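PDB 3EHC: SnoaL-like polyketide cyclase, which is of unconfirmed function but may, as a SnoaL-like protein of the NTF2 superfamily, cyclise a polyketide or bind a related small molecule. Local coordinates for residues L24-G36 and E107-D119. Sequence-based numbering, arbitrary orientation.
Sequences LGTFVDDNVEHNG and EQAKIRRVWSVLD. With SO4 (sulfate ion), chain H.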
ATOM      1  N   LEU B  24      23.071  -2.636  -7.541  1.00 43.88           N
ATOM      2  CA  LEU B  24      22.002  -2.117  -6.664  1.00 42.01           C
ATOM      3  C   LEU B  24      22.230  -0.686  -6.173  1.00 39.74           C
ATOM      4  O   LEU B  24      21.291   0.112  -6.107  1.00 39.92           O
ATOM      5  CB  LEU B  24      21.812  -3.051  -5.465  1.00 42.34           C
ATOM      6  CG  LEU B  24      20.629  -2.840  -4.522  1.00 42.10           C
ATOM      7  CD1 LEU B  24      19.291  -2.818  -5.264  1.00 37.87           C
ATOM      8  CD2 LEU B  24      20.664  -3.950  -3.485  1.00 41.56           C
ATOM      9  N   GLY B  25      23.468  -0.362  -5.831  1.00 38.46           N
ATOM     10  CA  GLY B  25      23.826   0.986  -5.398  1.00 37.37           C
ATOM     11  C   GLY B  25      23.647   2.116  -6.409  1.00 36.57           C
ATOM     12  O   GLY B  25      23.724   3.284  -6.026  1.00 37.67           O
ATOM     13  N   THR B  26      23.433   1.785  -7.687  1.00 35.76           N
ATOM     14  CA  THR B  26      23.005   2.768  -8.696  1.00 35.04           C
ATOM     15  C   THR B  26      21.651   3.352  -8.325  1.00 35.30           C
ATOM     16  O   THR B  26      21.398   4.529  -8.560  1.00 34.69           O
ATOM     17  CB  THR B  26      22.944   2.132 -10.118  1.00 35.41           C
ATOM     18  OG1 THR B  26      24.279   1.983 -10.615  1.00 38.37           O
ATOM     19  CG2 THR B  26      22.131   2.981 -11.119  1.00 31.86           C
ATOM     20  N   PHE B  27      20.800   2.517  -7.713  1.00 36.24           N
ATOM     21  CA  PHE B  27      19.397   2.833  -7.432  1.00 36.39           C
ATOM     22  C   PHE B  27      19.061   3.025  -5.942  1.00 36.69           C
ATOM     23  O   PHE B  27      18.037   3.616  -5.621  1.00 36.16           O
ATOM     24  CB  PHE B  27      18.525   1.700  -7.979  1.00 36.01           C
ATOM     25  CG  PHE B  27      18.759   1.389  -9.435  1.00 33.51           C
ATOM     26  CD1 PHE B  27      18.336   2.262 -10.421  1.00 35.13           C
ATOM     27  CD2 PHE B  27      19.379   0.205  -9.817  1.00 33.90           C
ATOM     28  CE1 PHE B  27      18.539   1.975 -11.753  1.00 36.79           C
ATOM     29  CE2 PHE B  27      19.587  -0.085 -11.153  1.00 32.35           C
ATOM     30  CZ  PHE B  27      19.164   0.803 -12.121  1.00 36.36           C
ATOM     31  N   VAL B  28      19.904   2.524  -5.038  1.00 37.04           N
ATOM     32  CA  VAL B  28      19.587   2.482  -3.595  1.00 35.96           C
ATOM     33  C   VAL B  28      20.724   3.160  -2.812  1.00 36.01           C
ATOM     34  O   VAL B  28      21.886   2.860  -3.029  1.00 35.28           O
ATOM     35  CB  VAL B  28      19.327   1.012  -3.107  1.00 37.51           C
ATOM     36  CG1 VAL B  28      19.114   0.914  -1.596  1.00 31.13           C
ATOM     37  CG2 VAL B  28      18.106   0.432  -3.822  1.00 35.45           C
ATOM     38  N   ASP B  29      20.356   4.103  -1.939  1.00 35.83           N
ATOM     39  CA  ASP B  29      21.281   4.866  -1.098  1.00 36.23           C
ATOM     40  C   ASP B  29      22.075   3.942  -0.160  1.00 36.56           C
ATOM     41  O   ASP B  29      21.591   2.857   0.217  1.00 35.05           O
ATOM     42  CB  ASP B  29      20.493   5.899  -0.282  1.00 36.21           C
ATOM     43  CG  ASP B  29      21.383   6.951   0.386  1.00 37.99           C
ATOM     44  OD1 ASP B  29      21.791   6.751   1.562  1.00 33.93           O
ATOM     45  OD2 ASP B  29      21.637   8.010  -0.247  1.00 43.73           O
ATOM     46  N   ASP B  30      23.287   4.357   0.212  1.00 37.47           N
ATOM     47  CA  ASP B  30      24.116   3.573   1.154  1.00 37.20           C
ATOM     48  C   ASP B  30      23.420   3.361   2.505  1.00 36.44           C
ATOM     49  O   ASP B  30      23.594   2.330   3.163  1.00 34.89           O
ATOM     50  CB  ASP B  30      25.457   4.253   1.414  1.00 37.68           C
ATOM     51  CG  ASP B  30      26.413   4.166   0.239  1.00 39.46           C
ATOM     52  OD1 ASP B  30      26.160   3.418  -0.737  1.00 36.19           O
ATOM     53  OD2 ASP B  30      27.445   4.863   0.317  1.00 39.74           O
ATOM     54  N   ASN B  31      22.631   4.357   2.906  1.00 37.37           N
ATOM     55  CA  ASN B  31      21.942   4.365   4.184  1.00 35.92           C
ATOM     56  C   ASN B  31      20.443   4.177   4.059  1.00 34.91           C
ATOM     57  O   ASN B  31      19.689   4.660   4.899  1.00 35.18           O
ATOM     58  CB  ASN B  31      22.221   5.690   4.894  1.00 37.18           C
ATOM     59  CG  ASN B  31      23.644   5.817   5.317  1.00 36.62           C
ATOM     60  OD1 ASN B  31      24.198   4.904   5.920  1.00 35.70           O
ATOM     61  ND2 ASN B  31      24.255   6.944   5.002  1.00 39.14           N
ATOM     62  N   VAL B  32      20.017   3.442   3.035  1.00 34.17           N
ATOM     63  CA  VAL B  32      18.620   3.133   2.849  1.00 34.11           C
ATOM     64  C   VAL B  32      17.986   2.504   4.119  1.00 34.97           C
ATOM     65  O   VAL B  32      18.615   1.702   4.842  1.00 34.37           O
ATOM     66  CB  VAL B  32      18.399   2.243   1.610  1.00 34.03           C
ATOM     67  CG1 VAL B  32      19.065   0.886   1.792  1.00 31.23           C
ATOM     68  CG2 VAL B  32      16.888   2.099   1.317  1.00 31.50           C
ATOM     69  N   GLU B  33      16.746   2.922   4.378  1.00 34.33           N
ATOM     70  CA  GLU B  33      15.882   2.377   5.418  1.00 36.52           C
ATOM     71  C   GLU B  33      14.670   1.729   4.772  1.00 37.13           C
ATOM     72  O   GLU B  33      14.083   2.318   3.873  1.00 36.42           O
ATOM     73  CB  GLU B  33      15.341   3.513   6.257  1.00 37.23           C
ATOM     74  CG  GLU B  33      15.980   3.718   7.554  1.00 43.75           C
ATOM     75  CD  GLU B  33      15.490   4.993   8.195  1.00 47.74           C
ATOM     76  OE1 GLU B  33      15.929   6.086   7.745  1.00 50.38           O
ATOM     77  OE2 GLU B  33      14.662   4.885   9.137  1.00 56.63           O
ATOM     78  N   HIS B  34      14.300   0.527   5.230  1.00 38.05           N
ATOM     79  CA  HIS B  34      13.126  -0.176   4.736  1.00 36.57           C
ATOM     80  C   HIS B  34      12.243  -0.529   5.916  1.00 38.36           C
ATOM     81  O   HIS B  34      12.698  -1.208   6.827  1.00 37.95           O
ATOM     82  CB  HIS B  34      13.496  -1.457   3.999  1.00 35.78           C
ATOM     83  CG  HIS B  34      12.343  -2.081   3.262  1.00 34.69           C
ATOM     84  ND1 HIS B  34      11.409  -2.882   3.880  1.00 34.39           N
ATOM     85  CD2 HIS B  34      11.976  -2.023   1.958  1.00 40.17           C
ATOM     86  CE1 HIS B  34      10.521  -3.295   2.995  1.00 34.28           C
ATOM     87  NE2 HIS B  34      10.834  -2.779   1.818  1.00 35.94           N
ATOM     88  N   ASN B  35      10.981  -0.089   5.878  1.00 38.46           N
ATOM     89  CA  ASN B  35      10.030  -0.253   6.991  1.00 38.09           C
ATOM     90  C   ASN B  35      10.644   0.044   8.334  1.00 38.27           C
ATOM     91  O   ASN B  35      10.515  -0.733   9.292  1.00 37.48           O
ATOM     92  CB  ASN B  35       9.392  -1.637   6.987  1.00 38.98           C
ATOM     93  CG  ASN B  35       8.388  -1.783   5.885  1.00 39.19           C
ATOM     94  OD1 ASN B  35       8.077  -0.820   5.206  1.00 40.81           O
ATOM     95  ND2 ASN B  35       7.893  -2.978   5.686  1.00 31.52           N
ATOM     96  N   GLY B  36      11.339   1.171   8.383  1.00 37.90           N
ATOM     97  CA  GLY B  36      12.002   1.643   9.590  1.00 39.19           C
ATOM     98  C   GLY B  36      13.278   0.933  10.034  1.00 39.03           C
ATOM     99  O   GLY B  36      13.819   1.270  11.069  1.00 40.23           O
ATOM    100  N   GLU B 107      16.440  10.386  -2.694  1.00 41.44           N
ATOM    101  CA  GLU B 107      17.429  11.447  -2.458  1.00 43.33           C
ATOM    102  C   GLU B 107      18.557  11.298  -3.464  1.00 42.85           C
ATOM    103  O   GLU B 107      19.234  10.269  -3.509  1.00 42.28           O
ATOM    104  CB  GLU B 107      17.998  11.394  -1.041  1.00 44.92           C
ATOM    105  CG  GLU B 107      17.121  12.108  -0.010  1.00 51.99           C
ATOM    106  CD  GLU B 107      17.733  12.125   1.385  1.00 51.38           C
ATOM    107  OE1 GLU B 107      18.942  11.807   1.521  1.00 58.37           O
ATOM    108  OE2 GLU B 107      16.989  12.450   2.339  1.00 58.73           O
ATOM    109  N   GLN B 108      18.740  12.321  -4.282  1.00 44.40           N
ATOM    110  CA  GLN B 108      19.744  12.292  -5.339  1.00 45.13           C
ATOM    111  C   GLN B 108      19.634  11.078  -6.263  1.00 43.78           C
ATOM    112  O   GLN B 108      20.654  10.422  -6.546  1.00 42.30           O
ATOM    113  CB  GLN B 108      21.145  12.402  -4.729  1.00 46.04           C
ATOM    114  CG  GLN B 108      21.387  13.783  -4.147  1.00 49.35           C
ATOM    115  CD  GLN B 108      21.990  13.728  -2.790  1.00 54.96           C
ATOM    116  OE1 GLN B 108      23.217  13.622  -2.654  1.00 53.62           O
ATOM    117  NE2 GLN B 108      21.133  13.804  -1.751  1.00 42.93           N
ATOM    118  N   ALA B 109      18.407  10.828  -6.747  1.00 41.92           N
ATOM    119  CA  ALA B 109      18.103   9.778  -7.750  1.00 42.34           C
ATOM    120  C   ALA B 109      18.236   8.336  -7.221  1.00 40.89           C
ATOM    121  O   ALA B 109      18.270   7.382  -8.003  1.00 42.15           O
ATOM    122  CB  ALA B 109      18.931   9.978  -9.029  1.00 41.16           C
ATOM    123  N   LYS B 110      18.289   8.182  -5.900  1.00 39.08           N
ATOM    124  CA  LYS B 110      18.370   6.858  -5.263  1.00 37.36           C
ATOM    125  C   LYS B 110      17.335   6.693  -4.129  1.00 36.31           C
ATOM    126  O   LYS B 110      17.004   7.644  -3.416  1.00 36.40           O
ATOM    127  CB  LYS B 110      19.778   6.626  -4.678  1.00 37.92           C
ATOM    128  CG  LYS B 110      20.925   6.639  -5.673  1.00 36.84           C
ATOM    129  CD  LYS B 110      22.222   6.231  -4.980  1.00 36.28           C
ATOM    130  CE  LYS B 110      23.410   6.258  -5.921  1.00 37.54           C
ATOM    131  NZ  LYS B 110      24.605   5.677  -5.254  1.00 37.11           N
ATOM    132  N   ILE B 111      16.844   5.467  -3.974  1.00 36.74           N
ATOM    133  CA  ILE B 111      15.904   5.120  -2.921  1.00 35.89           C
ATOM    134  C   ILE B 111      16.566   5.276  -1.569  1.00 36.92           C
ATOM    135  O   ILE B 111      17.606   4.670  -1.323  1.00 36.89           O
ATOM    136  CB  ILE B 111      15.421   3.649  -3.047  1.00 37.53           C
ATOM    137  CG1 ILE B 111      14.469   3.499  -4.246  1.00 37.16           C
ATOM    138  CG2 ILE B 111      14.781   3.155  -1.722  1.00 30.35           C
ATOM    139  CD1 ILE B 111      14.585   2.153  -4.942  1.00 31.46           C
ATOM    140  N   ARG B 112      15.945   6.071  -0.691  1.00 36.35           N
ATOM    141  CA  ARG B 112      16.508   6.403   0.623  1.00 35.94           C
ATOM    142  C   ARG B 112      15.658   5.859   1.774  1.00 34.89           C
ATOM    143  O   ARG B 112      16.177   5.410   2.801  1.00 35.36           O
ATOM    144  CB  ARG B 112      16.675   7.928   0.725  1.00 35.51           C
ATOM    145  CG  ARG B 112      17.280   8.487   2.007  1.00 38.00           C
ATOM    146  CD  ARG B 112      18.515   7.770   2.474  1.00 38.21           C
ATOM    147  NE  ARG B 112      18.994   8.330   3.736  1.00 41.31           N
ATOM    148  CZ  ARG B 112      18.586   7.942   4.948  1.00 42.43           C
ATOM    149  NH1 ARG B 112      17.662   6.996   5.107  1.00 39.71           N
ATOM    150  NH2 ARG B 112      19.096   8.519   6.028  1.00 45.49           N
ATOM    151  N   ARG B 113      14.341   5.918   1.613  1.00 35.34           N
ATOM    152  CA  ARG B 113      13.418   5.353   2.584  1.00 35.41           C
ATOM    153  C   ARG B 113      12.279   4.632   1.851  1.00 34.79           C
ATOM    154  O   ARG B 113      11.793   5.097   0.820  1.00 33.17           O
ATOM    155  CB  ARG B 113      12.842   6.453   3.460  1.00 36.12           C
ATOM    156  CG  ARG B 113      13.863   7.236   4.218  1.00 40.97           C
ATOM    157  CD  ARG B 113      13.238   8.387   4.959  1.00 44.69           C
ATOM    158  NE  ARG B 113      14.253   9.113   5.710  1.00 46.25           N
ATOM    159  CZ  ARG B 113      15.091  10.008   5.187  1.00 51.33           C
ATOM    160  NH1 ARG B 113      15.052  10.324   3.889  1.00 49.66           N
ATOM    161  NH2 ARG B 113      15.979  10.601   5.973  1.00 50.82           N
ATOM    162  N   VAL B 114      11.878   3.481   2.394  1.00 35.53           N
ATOM    163  CA  VAL B 114      10.829   2.678   1.814  1.00 34.78           C
ATOM    164  C   VAL B 114       9.807   2.344   2.897  1.00 34.88           C
ATOM    165  O   VAL B 114      10.163   2.038   4.033  1.00 34.29           O
ATOM    166  CB  VAL B 114      11.402   1.391   1.190  1.00 35.12           C
ATOM    167  CG1 VAL B 114      10.351   0.680   0.376  1.00 27.25           C
ATOM    168  CG2 VAL B 114      12.619   1.734   0.315  1.00 35.46           C
ATOM    169  N   TRP B 115       8.534   2.429   2.538  1.00 33.68           N
ATOM    170  CA  TRP B 115       7.452   1.931   3.388  1.00 34.68           C
ATOM    171  C   TRP B 115       6.606   1.004   2.546  1.00 35.15           C
ATOM    172  O   TRP B 115       5.982   1.448   1.592  1.00 32.76           O
ATOM    173  CB  TRP B 115       6.607   3.100   3.948  1.00 36.48           C
ATOM    174  CG  TRP B 115       7.355   4.026   4.873  1.00 36.88           C
ATOM    175  CD1 TRP B 115       7.493   3.886   6.225  1.00 36.31           C
ATOM    176  CD2 TRP B 115       8.044   5.239   4.520  1.00 35.86           C
ATOM    177  NE1 TRP B 115       8.219   4.933   6.731  1.00 41.28           N
ATOM    178  CE2 TRP B 115       8.569   5.780   5.711  1.00 40.21           C
ATOM    179  CE3 TRP B 115       8.277   5.921   3.305  1.00 44.23           C
ATOM    180  CZ2 TRP B 115       9.324   6.987   5.734  1.00 46.55           C
ATOM    181  CZ3 TRP B 115       9.025   7.130   3.327  1.00 41.08           C
ATOM    182  CH2 TRP B 115       9.530   7.645   4.539  1.00 39.14           C
ATOM    183  N   SER B 116       6.583  -0.277   2.911  1.00 36.52           N
ATOM    184  CA  SER B 116       5.919  -1.295   2.119  1.00 38.28           C
ATOM    185  C   SER B 116       4.882  -2.060   2.942  1.00 37.09           C
ATOM    186  O   SER B 116       5.102  -2.359   4.113  1.00 38.57           O
ATOM    187  CB  SER B 116       6.967  -2.246   1.550  1.00 38.31           C
ATOM    188  OG  SER B 116       6.366  -3.470   1.198  1.00 45.78           O
ATOM    189  N   VAL B 117       3.742  -2.349   2.320  1.00 38.20           N
ATOM    190  CA  VAL B 117       2.708  -3.227   2.881  1.00 37.56           C
ATOM    191  C   VAL B 117       2.347  -4.268   1.815  1.00 37.14           C
ATOM    192  O   VAL B 117       2.037  -3.909   0.682  1.00 35.83           O
ATOM    193  CB  VAL B 117       1.447  -2.406   3.372  1.00 37.46           C
ATOM    194  CG1 VAL B 117       0.429  -3.308   3.905  1.00 36.96           C
ATOM    195  CG2 VAL B 117       1.827  -1.386   4.444  1.00 34.00           C
ATOM    196  N   LEU B 118       2.404  -5.551   2.187  1.00 39.16           N
ATOM    197  CA  LEU B 118       1.974  -6.677   1.330  1.00 39.13           C
ATOM    198  C   LEU B 118       0.557  -7.151   1.697  1.00 37.33           C
ATOM    199  O   LEU B 118       0.144  -7.049   2.852  1.00 37.29           O
ATOM    200  CB  LEU B 118       2.957  -7.852   1.466  1.00 40.79           C
ATOM    201  CG  LEU B 118       4.344  -7.652   0.845  1.00 48.83           C
ATOM    202  CD1 LEU B 118       5.419  -8.483   1.581  1.00 51.70           C
ATOM    203  CD2 LEU B 118       4.321  -8.013  -0.617  1.00 48.65           C
ATOM    204  N   ASP B 119      -0.194  -7.636   0.701  1.00 36.54           N
ATOM    205  CA  ASP B 119      -1.558  -8.093   0.908  1.00 34.92           C
ATOM    206  C   ASP B 119      -1.563  -9.565   1.368  1.00 35.02           C
ATOM    207  O   ASP B 119      -1.783 -10.488   0.570  1.00 36.06           O
ATOM    208  CB  ASP B 119      -2.397  -7.875  -0.361  1.00 35.95           C
ATOM    209  CG  ASP B 119      -3.902  -8.068  -0.130  1.00 35.27           C
ATOM    210  OD1 ASP B 119      -4.336  -8.275   1.018  1.00 36.85           O
ATOM    211  OD2 ASP B 119      -4.649  -8.024  -1.116  1.00 37.45           O
TER
HETATM  212  S   SO4 H 128      21.807  10.579   4.975  0.50 52.58           S
HETATM  213  O1  SO4 H 128      21.772   9.668   3.829  0.50 49.94           O
HETATM  214  O2  SO4 H 128      22.711  11.699   4.723  0.50 48.49           O
HETATM  215  O3  SO4 H 128      22.234   9.839   6.171  0.50 41.89           O
HETATM  216  O4  SO4 H 128      20.485  11.164   5.165  0.50 57.40           O
HETATM  217  O   HOH W   1      19.571   5.678  -9.660  1.00 42.81           O
HETATM  218  O   HOH W   2      24.654   3.902  -2.785  1.00 41.80           O
HETATM  219  O   HOH W   3      16.136   8.751   8.439  1.00 50.77           O
HETATM  220  O   HOH W   4       6.542  -5.298   3.532  1.00 52.31           O
HETATM  221  O   HOH W   5      11.739   3.518   6.300  1.00 42.14           O
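Glu33 OE1 accepts from Arg112 NH1 at 3.3 Å through its anti lone pair, near the guanidinium plane, although carboxylate and guanidinium are turned 54° apart. Arg112 leaves the strand with CG opposite its backbone N and then bends at chi2 (47°), which swings the guanidinium back over the neighbouring turn. There the carbonyl O of Asn31 sits above one face, too poorly angled to accept from NH1, while Arg113 NH2 lies over the opposite face. A sulfate, probably from the crystallisation liquor, lies at the NE/NH2 edge: Arg112 NE reaches its O1 at 3.1 Å and NH2 its O4. Asp29 OD1 makes a long ion pair with Arg112 NE, well out of the guanidinium plane and thus charge alone; that oxygen also accepts from Asn31 N at 2.9 Å, an Asx turn.

Between the two backbones the pairing is parallel. Ile111 N bonds Phe27 O and Asp29 N bonds Ile111 O; after the corner at Asp30 and Asn31 the pairing resumes from Glu33 to Asn35. Toward strand 96-107, Arg112 and Arg113 both face Asp105 in a classic beta bulge. Asn35 then extends the pairing by its amide, OD1 receiving Ser116 N at 2.8 Å, in the carbonyl plane and nearly straight (170°), and ND2 giving a longer bond to Ser116 O. At the other end, Lys110 NZ meets Gly25 O at 2.7 Å.

On the sheet face toward helix 40-54, Val32 CG2 rests on Ile111 CG2 at 3.8 Å, and His34 CD2 on Val114 CG1 at 3.5 Å. Strand 32-34 is outermost within this chain, probably edging the curved sheet of an NTF2-like cone. Arg112 thus divides its N-H groups between Glu33 and a probably fortuitous sulfate, while Arg113 pairs with Glu107; both arginines probably stay protonated.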